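Local coordinates for KmHsv2 (Kluyveromyces marxianus, PDB 3VU4), which is a seven-bladed beta-propeller protein of the PROPPIN family and probably binds phosphoinositides at membranes, as Atg18 does, at residues A[96-104]-A[113-124]; A[245-256]-A[309-319]. One frame throughout, in Å; residues are numbered along the deposited sequence.

In the fold
KmHsv2 is a seven-bladed beta-propeller, each blade a four-stranded antiparallel sheet. Following the chain from the N terminus, interaction 1 comes first. Residues 96-104 leave the outermost strand of the second blade, 92-98, and enter the first strand of the third, 103-108. They fold onto 113-124, closing a short loop through the hairpin 103-108 and 112-117. Interaction 2 closes a much longer loop of 52 residues. It sets the first two strands of the sixth blade, in 245-256, against those of the seventh, in 309-319. The two loops follow in series and neither nest nor cross. Their centres lie about 28 Å apart, with interaction 2 nearer the centre of the chain.

Interaction 1 of 2, residues A[96-104]-A[113-124]; sequences RIKVDAPVK and IVVSYGDVISVF. With SO4 (sulfate ion), chain C.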
loop_
_atom_site.group_PDB
_atom_site.type_symbol
_atom_site.label_atom_id
_atom_site.label_comp_id
_atom_site.label_asym_id
_atom_site.label_seq_id
_atom_site.Cartn_x
_atom_site.Cartn_y
_atom_site.Cartn_z
ATOM N N ARG A 96 -2.690 -20.527 15.263
ATOM C CA ARG A 96 -3.995 -20.359 14.641
ATOM C C ARG A 96 -4.652 -19.258 15.456
ATOM O O ARG A 96 -4.473 -19.199 16.673
ATOM C CB ARG A 96 -4.838 -21.625 14.775
ATOM C CG ARG A 96 -5.172 -22.365 13.485
ATOM C CD ARG A 96 -6.308 -23.363 13.759
ATOM N NE ARG A 96 -6.051 -24.138 14.976
ATOM C CZ ARG A 96 -6.977 -24.794 15.674
ATOM N NH1 ARG A 96 -8.246 -24.779 15.286
ATOM N NH2 ARG A 96 -6.632 -25.467 16.764
ATOM N N ILE A 97 -5.393 -18.379 14.792
ATOM C CA ILE A 97 -6.088 -17.299 15.478
ATOM C C ILE A 97 -7.452 -17.205 14.821
ATOM O O ILE A 97 -7.550 -17.171 13.596
ATOM C CB ILE A 97 -5.335 -15.962 15.333
ATOM C CG1 ILE A 97 -3.953 -16.075 15.975
ATOM C CG2 ILE A 97 -6.121 -14.850 15.996
ATOM C CD1 ILE A 97 -3.055 -14.879 15.715
ATOM N N LYS A 98 -8.508 -17.181 15.626
ATOM C CA LYS A 98 -9.853 -17.126 15.073
ATOM C C LYS A 98 -10.620 -15.888 15.483
ATOM O O LYS A 98 -10.504 -15.412 16.609
ATOM C CB LYS A 98 -10.652 -18.355 15.497
ATOM C CG LYS A 98 -12.003 -18.453 14.811
ATOM C CD LYS A 98 -12.966 -19.334 15.587
ATOM C CE LYS A 98 -14.221 -19.616 14.777
ATOM N NZ LYS A 98 -13.933 -20.490 13.600
ATOM N N VAL A 99 -11.416 -15.373 14.556
ATOM C CA VAL A 99 -12.218 -14.192 14.827
ATOM C C VAL A 99 -13.684 -14.512 14.548
ATOM O O VAL A 99 -13.990 -15.527 13.926
ATOM C CB VAL A 99 -11.732 -12.999 13.984
ATOM C CG1 VAL A 99 -10.352 -12.587 14.447
ATOM C CG2 VAL A 99 -11.693 -13.379 12.517
ATOM N N ASP A 100 -14.583 -13.650 15.011
ATOM C CA ASP A 100 -16.015 -13.875 14.853
ATOM C C ASP A 100 -16.616 -13.701 13.464
ATOM O O ASP A 100 -17.701 -14.211 13.196
ATOM C CB ASP A 100 -16.785 -13.000 15.844
ATOM C CG ASP A 100 -16.347 -13.235 17.272
ATOM O OD1 ASP A 100 -16.288 -14.420 17.685
ATOM O OD2 ASP A 100 -16.063 -12.239 17.977
ATOM N N ALA A 101 -15.929 -12.981 12.587
ATOM C CA ALA A 101 -16.433 -12.772 11.234
ATOM C C ALA A 101 -15.294 -13.049 10.259
ATOM O O ALA A 101 -14.150 -13.200 10.678
ATOM C CB ALA A 101 -16.939 -11.347 11.084
ATOM N N PRO A 102 -15.587 -13.122 8.948
ATOM C CA PRO A 102 -14.523 -13.390 7.971
ATOM C C PRO A 102 -13.418 -12.335 8.060
ATOM O O PRO A 102 -13.700 -11.153 8.243
ATOM C CB PRO A 102 -15.256 -13.330 6.634
ATOM C CG PRO A 102 -16.672 -13.661 6.987
ATOM C CD PRO A 102 -16.879 -12.916 8.271
ATOM N N VAL A 103 -12.167 -12.758 7.929
ATOM C CA VAL A 103 -11.059 -11.823 7.998
ATOM C C VAL A 103 -11.017 -10.896 6.783
ATOM O O VAL A 103 -11.053 -11.358 5.639
ATOM C CB VAL A 103 -9.714 -12.564 8.092
ATOM C CG1 VAL A 103 -8.568 -11.564 8.120
ATOM C CG2 VAL A 103 -9.691 -13.428 9.336
ATOM N N LYS A 104 -10.944 -9.588 7.051
ATOM C CA LYS A 104 -10.866 -8.552 6.016
ATOM C C LYS A 104 -9.408 -8.111 5.876
ATOM O O LYS A 104 -8.660 -8.635 5.050
ATOM C CB LYS A 104 -11.714 -7.331 6.391
ATOM C CG LYS A 104 -13.217 -7.544 6.407
ATOM C CD LYS A 104 -13.906 -6.227 6.744
ATOM C CE LYS A 104 -15.424 -6.343 6.772
ATOM N NZ LYS A 104 -16.059 -5.022 7.092
ATOM N N ILE A 113 -0.066 -8.639 15.311
ATOM C CA ILE A 113 -0.801 -9.253 14.219
ATOM C C ILE A 113 -2.127 -8.502 14.225
ATOM O O ILE A 113 -2.981 -8.762 15.069
ATOM C CB ILE A 113 -1.092 -10.745 14.458
ATOM C CG1 ILE A 113 0.213 -11.530 14.579
ATOM C CG2 ILE A 113 -1.905 -11.297 13.295
ATOM C CD1 ILE A 113 0.013 -13.030 14.750
ATOM N N VAL A 114 -2.290 -7.552 13.309
ATOM C CA VAL A 114 -3.526 -6.779 13.245
ATOM C C VAL A 114 -4.509 -7.521 12.341
ATOM O O VAL A 114 -4.152 -7.913 11.229
ATOM C CB VAL A 114 -3.256 -5.348 12.697
ATOM C CG1 VAL A 114 -4.527 -4.527 12.724
ATOM C CG2 VAL A 114 -2.167 -4.669 13.526
ATOM N N VAL A 115 -5.736 -7.716 12.827
ATOM C CA VAL A 115 -6.776 -8.440 12.082
ATOM C C VAL A 115 -8.156 -7.766 12.172
ATOM O O VAL A 115 -8.659 -7.528 13.272
ATOM C CB VAL A 115 -6.942 -9.893 12.625
ATOM C CG1 VAL A 115 -7.976 -10.648 11.802
ATOM C CG2 VAL A 115 -5.607 -10.619 12.615
ATOM N N SER A 116 -8.774 -7.469 11.034
ATOM C CA SER A 116 -10.092 -6.850 11.064
ATOM C C SER A 116 -11.111 -7.786 10.444
ATOM O O SER A 116 -10.800 -8.569 9.548
ATOM C CB SER A 116 -10.108 -5.504 10.325
ATOM O OG SER A 116 -10.079 -5.670 8.918
ATOM N N TYR A 117 -12.336 -7.699 10.939
ATOM C CA TYR A 117 -13.422 -8.531 10.468
ATOM C C TYR A 117 -14.674 -7.803 10.876
ATOM O O TYR A 117 -14.724 -7.225 11.958
ATOM C CB TYR A 117 -13.375 -9.902 11.146
ATOM C CG TYR A 117 -13.127 -9.832 12.636
ATOM C CD1 TYR A 117 -11.848 -9.576 13.141
ATOM C CD2 TYR A 117 -14.172 -10.003 13.543
ATOM C CE1 TYR A 117 -11.613 -9.493 14.515
ATOM C CE2 TYR A 117 -13.951 -9.922 14.922
ATOM C CZ TYR A 117 -12.670 -9.665 15.400
ATOM O OH TYR A 117 -12.454 -9.564 16.754
ATOM N N GLY A 118 -15.691 -7.833 10.032
ATOM C CA GLY A 118 -16.903 -7.118 10.374
ATOM C C GLY A 118 -16.498 -5.677 10.595
ATOM O O GLY A 118 -15.853 -5.075 9.729
ATOM N N ASP A 119 -16.846 -5.121 11.749
ATOM C CA ASP A 119 -16.479 -3.742 12.037
ATOM C C ASP A 119 -15.597 -3.662 13.274
ATOM O O ASP A 119 -15.694 -2.727 14.070
ATOM C CB ASP A 119 -17.731 -2.875 12.205
ATOM C CG ASP A 119 -18.585 -3.302 13.368
ATOM O OD1 ASP A 119 -18.273 -4.344 13.990
ATOM O OD2 ASP A 119 -19.574 -2.592 13.654
ATOM N N VAL A 120 -14.710 -4.642 13.401
ATOM C CA VAL A 120 -13.796 -4.719 14.529
ATOM C C VAL A 120 -12.342 -4.921 14.086
ATOM O O VAL A 120 -12.071 -5.558 13.068
ATOM C CB VAL A 120 -14.186 -5.905 15.447
ATOM C CG1 VAL A 120 -13.216 -6.016 16.613
ATOM C CG2 VAL A 120 -15.613 -5.731 15.940
ATOM N N ILE A 121 -11.408 -4.365 14.850
ATOM C CA ILE A 121 -9.994 -4.558 14.570
ATOM C C ILE A 121 -9.419 -5.184 15.833
ATOM O O ILE A 121 -9.609 -4.652 16.928
ATOM C CB ILE A 121 -9.246 -3.235 14.307
ATOM C CG1 ILE A 121 -9.828 -2.528 13.083
ATOM C CG2 ILE A 121 -7.764 -3.523 14.088
ATOM C CD1 ILE A 121 -9.135 -1.231 12.735
ATOM N N SER A 122 -8.738 -6.316 15.693
ATOM C CA SER A 122 -8.139 -6.990 16.846
ATOM C C SER A 122 -6.636 -7.105 16.693
ATOM O O SER A 122 -6.128 -7.460 15.632
ATOM C CB SER A 122 -8.731 -8.392 17.040
ATOM O OG SER A 122 -10.057 -8.331 17.539
ATOM N N VAL A 123 -5.916 -6.798 17.757
ATOM C CA VAL A 123 -4.474 -6.893 17.696
ATOM C C VAL A 123 -4.029 -8.021 18.613
ATOM O O VAL A 123 -4.247 -7.969 19.819
ATOM C CB VAL A 123 -3.798 -5.571 18.138
ATOM C CG1 VAL A 123 -2.329 -5.593 17.762
ATOM C CG2 VAL A 123 -4.491 -4.382 17.489
ATOM N N PHE A 124 -3.437 -9.054 18.033
ATOM C CA PHE A 124 -2.937 -10.175 18.812
ATOM C C PHE A 124 -1.422 -10.012 18.903
ATOM O O PHE A 124 -0.843 -9.167 18.220
ATOM C CB PHE A 124 -3.282 -11.505 18.135
ATOM C CG PHE A 124 -4.756 -11.760 18.012
ATOM C CD1 PHE A 124 -5.528 -11.045 17.103
ATOM C CD2 PHE A 124 -5.379 -12.702 18.821
ATOM C CE1 PHE A 124 -6.903 -11.266 17.002
ATOM C CE2 PHE A 124 -6.756 -12.929 18.727
ATOM C CZ PHE A 124 -7.516 -12.210 17.819
HETATM S S SO4 C . -19.477 -6.508 6.363
HETATM O O1 SO4 C . -18.866 -6.278 7.688
HETATM O O2 SO4 C . -18.948 -5.520 5.406
HETATM O O3 SO4 C . -19.135 -7.860 5.893
HETATM O O4 SO4 C . -20.943 -6.372 6.471
HETATM O O HOH W 1 -15.645 -9.598 7.744
#
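Val103 and Tyr117 bring the two backbones closest, with their CA atoms 4.7 Å apart, where the chain passes from the second to the third blade of the beta-propeller. Lys104 N donates a nearly straight bond (170°) to Ser116 O, 2.7 Å away. Segment 113-124 is itself a hairpin turning at Gly118 and Asp119. Ile97, on the last strand of the second blade, and Val99, just beyond its end, rest on two rings of this hairpin. Ile97 CG2 sits over the centre of the Phe124 face, 3.5 Å from the centroid, a CH-pi contact. With chi1 at -62°, its CG1 stands opposite the carbonyl carbon and brings CD1 tip to tip with Ile113 CD1. Val99 CB stands over the Tyr117 face in the same way, and Val99 CG1 comes within 3.3 Å of Tyr117 CE1. The other face of Tyr117 carries Val120 near its rim. Tyr117 OH donates to Ser122 OG, which helps fix the ring's tilt; Ser122 OG is also bonded to Asp136. A water joins Pro102 O to Gly118 N. The extended chain of Lys104 runs alongside the turn, and its NZ donates to Gly118 O at 2.6 Å and to sulfate O1 at 3.1 Å.

Interaction 2 of 2, residues A[245-256]-A[309-319]; sequences DMKWSTDGSKLA and CKIAWISESSL
Trp313 lies against strand 245-248 and the start of its turn. Ser249 CB sits over the six-membered ring, 3.6 Å from its centroid, and Leu319 CD2 covers the opposite face. At the ring edge NE1 donates a bent bond (137°) to Lys247 O, 3.0 Å away, reaching it from above the carbonyl plane. Lys247 O also accepts from Ala256 N within its own hairpin. Ala256 CB packs by the indole, 3.4 Å from Trp313 NE1. Replacing Trp313 by an alanine would probably open a gap between Ser249 and Leu319 and cost Lys247 O one of its two donors. Further along, Asp245 OD2 accepts from Ile311 N at 2.9 Å on its anti side, and from Lys247 NZ on its syn side in a salt bridge. Lys247 NZ also donates to Ile311 O, 2.7 Å away, so the N-H and C=O of Ile311, a buried residue, are both bonded by side chains, those of Asp245 and Lys247. The lysine chain is bent at chi2 and chi4, which brings NZ back to both oxygens. Arg202 forms a salt bridge with Asp245 OD1 and so helps set the carboxylate. A water links Trp248 O to Trp313 N. Strands 245-248 and 310-313 run nearly parallel, 9° apart, with axes 6.3 Å apart. They are the first strands of the sixth and seventh blades, meeting as neighbouring blades do in a beta-propeller.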
loop_
_atom_site.group_PDB
_atom_site.type_symbol
_atom_site.label_atom_id
_atom_site.label_comp_id
_atom_site.label_asym_id
_atom_site.label_seq_id
_atom_site.Cartn_x
_atom_site.Cartn_y
_atom_site.Cartn_z
ATOM N N ASP A 245 -5.079 2.118 -6.290
ATOM C CA ASP A 245 -3.995 2.038 -5.330
ATOM C C ASP A 245 -3.234 3.360 -5.248
ATOM O O ASP A 245 -3.243 4.172 -6.180
ATOM C CB ASP A 245 -3.054 0.877 -5.660
ATOM C CG ASP A 245 -2.237 0.433 -4.449
ATOM O OD1 ASP A 245 -2.500 0.945 -3.337
ATOM O OD2 ASP A 245 -1.338 -0.433 -4.608
ATOM N N MET A 246 -2.588 3.561 -4.107
ATOM C CA MET A 246 -1.844 4.779 -3.832
ATOM C C MET A 246 -0.678 4.379 -2.947
ATOM O O MET A 246 -0.877 3.781 -1.893
ATOM C CB MET A 246 -2.776 5.759 -3.128
ATOM C CG MET A 246 -2.129 6.976 -2.561
ATOM S SD MET A 246 -3.399 8.206 -2.228
ATOM C CE MET A 246 -4.207 7.501 -0.788
ATOM N N LYS A 247 0.536 4.693 -3.397
ATOM C CA LYS A 247 1.759 4.341 -2.672
ATOM C C LYS A 247 2.786 5.493 -2.638
ATOM O O LYS A 247 2.821 6.339 -3.540
ATOM C CB LYS A 247 2.361 3.098 -3.317
ATOM C CG LYS A 247 2.246 1.831 -2.501
ATOM C CD LYS A 247 0.862 1.618 -1.930
ATOM C CE LYS A 247 0.744 0.242 -1.289
ATOM N NZ LYS A 247 0.860 -0.878 -2.282
ATOM N N TRP A 248 3.615 5.512 -1.593
ATOM C CA TRP A 248 4.630 6.559 -1.377
ATOM C C TRP A 248 6.029 6.170 -1.847
ATOM O O TRP A 248 6.434 5.017 -1.702
ATOM C CB TRP A 248 4.751 6.891 0.115
ATOM C CG TRP A 248 3.584 7.594 0.780
ATOM C CD1 TRP A 248 2.449 7.019 1.288
ATOM C CD2 TRP A 248 3.513 8.987 1.122
ATOM N NE1 TRP A 248 1.685 7.962 1.935
ATOM C CE2 TRP A 248 2.312 9.180 1.848
ATOM C CE3 TRP A 248 4.350 10.088 0.884
ATOM C CZ2 TRP A 248 1.930 10.434 2.350
ATOM C CZ3 TRP A 248 3.972 11.334 1.377
ATOM C CH2 TRP A 248 2.767 11.497 2.102
ATOM N N SER A 249 6.785 7.121 -2.386
ATOM C CA SER A 249 8.149 6.802 -2.810
ATOM C C SER A 249 8.956 6.581 -1.527
ATOM O O SER A 249 8.571 7.045 -0.456
ATOM C CB SER A 249 8.746 7.930 -3.661
ATOM O OG SER A 249 8.759 9.162 -2.964
ATOM N N THR A 250 10.068 5.868 -1.633
ATOM C CA THR A 250 10.875 5.536 -0.460
ATOM C C THR A 250 11.321 6.673 0.465
ATOM O O THR A 250 11.424 6.468 1.674
ATOM C CB THR A 250 12.087 4.683 -0.870
ATOM O OG1 THR A 250 12.855 5.371 -1.863
ATOM C CG2 THR A 250 11.610 3.358 -1.444
ATOM N N ASP A 251 11.574 7.864 -0.072
ATOM C CA ASP A 251 11.974 8.993 0.777
ATOM C C ASP A 251 10.771 9.854 1.200
ATOM O O ASP A 251 10.934 10.869 1.884
ATOM C CB ASP A 251 13.000 9.871 0.055
ATOM C CG ASP A 251 12.463 10.453 -1.240
ATOM O OD1 ASP A 251 11.241 10.342 -1.505
ATOM O OD2 ASP A 251 13.265 11.028 -1.997
ATOM N N GLY A 252 9.572 9.448 0.785
ATOM C CA GLY A 252 8.365 10.181 1.137
ATOM C C GLY A 252 8.110 11.420 0.296
ATOM O O GLY A 252 7.227 12.224 0.606
ATOM N N SER A 253 8.880 11.565 -0.775
ATOM C CA SER A 253 8.777 12.710 -1.680
ATOM C C SER A 253 7.615 12.698 -2.680
ATOM O O SER A 253 7.004 13.727 -2.943
ATOM C CB SER A 253 10.084 12.855 -2.467
ATOM O OG SER A 253 9.896 13.709 -3.587
ATOM N N LYS A 254 7.331 11.546 -3.271
ATOM C CA LYS A 254 6.255 11.463 -4.245
ATOM C C LYS A 254 5.196 10.445 -3.895
ATOM O O LYS A 254 5.444 9.461 -3.201
ATOM C CB LYS A 254 6.824 11.166 -5.629
ATOM C CG LYS A 254 7.626 12.315 -6.176
ATOM C CD LYS A 254 8.419 11.917 -7.389
ATOM C CE LYS A 254 9.468 12.980 -7.704
ATOM N NZ LYS A 254 10.427 13.154 -6.565
ATOM N N LEU A 255 4.000 10.708 -4.386
ATOM C CA LEU A 255 2.868 9.837 -4.150
ATOM C C LEU A 255 2.353 9.370 -5.517
ATOM O O LEU A 255 2.077 10.196 -6.392
ATOM C CB LEU A 255 1.794 10.627 -3.411
ATOM C CG LEU A 255 0.599 9.917 -2.808
ATOM C CD1 LEU A 255 1.071 8.843 -1.856
ATOM C CD2 LEU A 255 -0.247 10.943 -2.090
ATOM N N ALA A 256 2.266 8.053 -5.711
ATOM C CA ALA A 256 1.761 7.507 -6.974
ATOM C C ALA A 256 0.342 7.010 -6.776
ATOM O O ALA A 256 0.022 6.396 -5.758
ATOM C CB ALA A 256 2.645 6.365 -7.477
ATOM N N CYS A 309 -4.828 -4.021 -9.529
ATOM C CA CYS A 309 -3.377 -4.035 -9.443
ATOM C C CYS A 309 -2.941 -3.436 -8.126
ATOM O O CYS A 309 -3.763 -2.902 -7.376
ATOM C CB CYS A 309 -2.734 -3.257 -10.607
ATOM S SG CYS A 309 -3.010 -1.454 -10.636
ATOM N N LYS A 310 -1.647 -3.554 -7.847
ATOM C CA LYS A 310 -1.044 -3.006 -6.636
ATOM C C LYS A 310 0.284 -2.437 -7.064
ATOM O O LYS A 310 0.974 -3.031 -7.892
ATOM C CB LYS A 310 -0.837 -4.088 -5.570
ATOM C CG LYS A 310 -2.144 -4.553 -4.978
ATOM C CD LYS A 310 -1.993 -5.404 -3.738
ATOM C CE LYS A 310 -3.385 -5.772 -3.236
ATOM N NZ LYS A 310 -3.377 -6.645 -2.038
ATOM N N ILE A 311 0.636 -1.278 -6.525
ATOM C CA ILE A 311 1.897 -0.656 -6.892
ATOM C C ILE A 311 2.806 -0.524 -5.683
ATOM O O ILE A 311 2.367 -0.635 -4.537
ATOM C CB ILE A 311 1.657 0.726 -7.547
ATOM C CG1 ILE A 311 1.101 1.722 -6.534
ATOM C CG2 ILE A 311 0.629 0.586 -8.673
ATOM C CD1 ILE A 311 0.614 3.016 -7.162
ATOM N N ALA A 312 4.087 -0.314 -5.943
ATOM C CA ALA A 312 5.052 -0.167 -4.867
ATOM C C ALA A 312 6.308 0.504 -5.389
ATOM O O ALA A 312 6.851 0.114 -6.429
ATOM C CB ALA A 312 5.389 -1.530 -4.275
ATOM N N TRP A 313 6.758 1.534 -4.684
ATOM C CA TRP A 313 7.977 2.215 -5.094
ATOM C C TRP A 313 9.118 1.331 -4.634
ATOM O O TRP A 313 9.038 0.703 -3.582
ATOM C CB TRP A 313 8.089 3.592 -4.447
ATOM C CG TRP A 313 7.087 4.582 -4.959
ATOM C CD1 TRP A 313 5.773 4.684 -4.600
ATOM C CD2 TRP A 313 7.328 5.635 -5.899
ATOM N NE1 TRP A 313 5.184 5.740 -5.252
ATOM C CE2 TRP A 313 6.115 6.340 -6.055
ATOM C CE3 TRP A 313 8.452 6.054 -6.620
ATOM C CZ2 TRP A 313 5.997 7.445 -6.905
ATOM C CZ3 TRP A 313 8.335 7.153 -7.464
ATOM C CH2 TRP A 313 7.114 7.835 -7.599
ATOM N N ILE A 314 10.166 1.250 -5.438
ATOM C CA ILE A 314 11.311 0.427 -5.088
ATOM C C ILE A 314 12.530 1.319 -4.937
ATOM O O ILE A 314 13.635 0.843 -4.697
ATOM C CB ILE A 314 11.585 -0.649 -6.166
ATOM C CG1 ILE A 314 11.854 0.004 -7.520
ATOM C CG2 ILE A 314 10.400 -1.581 -6.264
ATOM C CD1 ILE A 314 12.346 -0.971 -8.578
ATOM N N SER A 315 12.310 2.622 -5.082
ATOM C CA SER A 315 13.368 3.610 -4.962
ATOM C C SER A 315 12.707 4.974 -4.940
ATOM O O SER A 315 11.487 5.079 -4.833
ATOM C CB SER A 315 14.314 3.534 -6.148
ATOM O OG SER A 315 13.839 4.324 -7.217
ATOM N N GLU A 316 13.509 6.021 -5.054
ATOM C CA GLU A 316 12.969 7.369 -5.033
ATOM C C GLU A 316 12.396 7.749 -6.385
ATOM O O GLU A 316 11.577 8.667 -6.481
ATOM C CB GLU A 316 14.055 8.361 -4.620
ATOM C CG GLU A 316 14.525 8.153 -3.191
ATOM C CD GLU A 316 15.590 9.143 -2.748
ATOM O OE1 GLU A 316 15.990 9.081 -1.563
ATOM O OE2 GLU A 316 16.029 9.979 -3.574
ATOM N N SER A 317 12.814 7.031 -7.424
ATOM C CA SER A 317 12.343 7.325 -8.771
ATOM C C SER A 317 11.685 6.152 -9.514
ATOM O O SER A 317 11.082 6.355 -10.569
ATOM C CB SER A 317 13.503 7.857 -9.611
ATOM O OG SER A 317 14.501 6.862 -9.758
ATOM N N SER A 318 11.802 4.937 -8.983
ATOM C CA SER A 318 11.203 3.773 -9.640
ATOM C C SER A 318 10.132 3.075 -8.816
ATOM O O SER A 318 10.196 3.056 -7.587
ATOM C CB SER A 318 12.278 2.749 -10.011
ATOM O OG SER A 318 13.087 3.254 -11.054
ATOM N N LEU A 319 9.150 2.502 -9.506
ATOM C CA LEU A 319 8.082 1.778 -8.844
ATOM C C LEU A 319 7.623 0.618 -9.722
ATOM O O LEU A 319 7.854 0.606 -10.934
ATOM C CB LEU A 319 6.915 2.719 -8.534
ATOM C CG LEU A 319 6.176 3.366 -9.700
ATOM C CD1 LEU A 319 5.070 2.445 -10.146
ATOM C CD2 LEU A 319 5.592 4.710 -9.275
HETATM O O HOH W 2 5.498 1.981 -1.768
HETATM O O HOH W 3 10.443 10.383 -4.747
#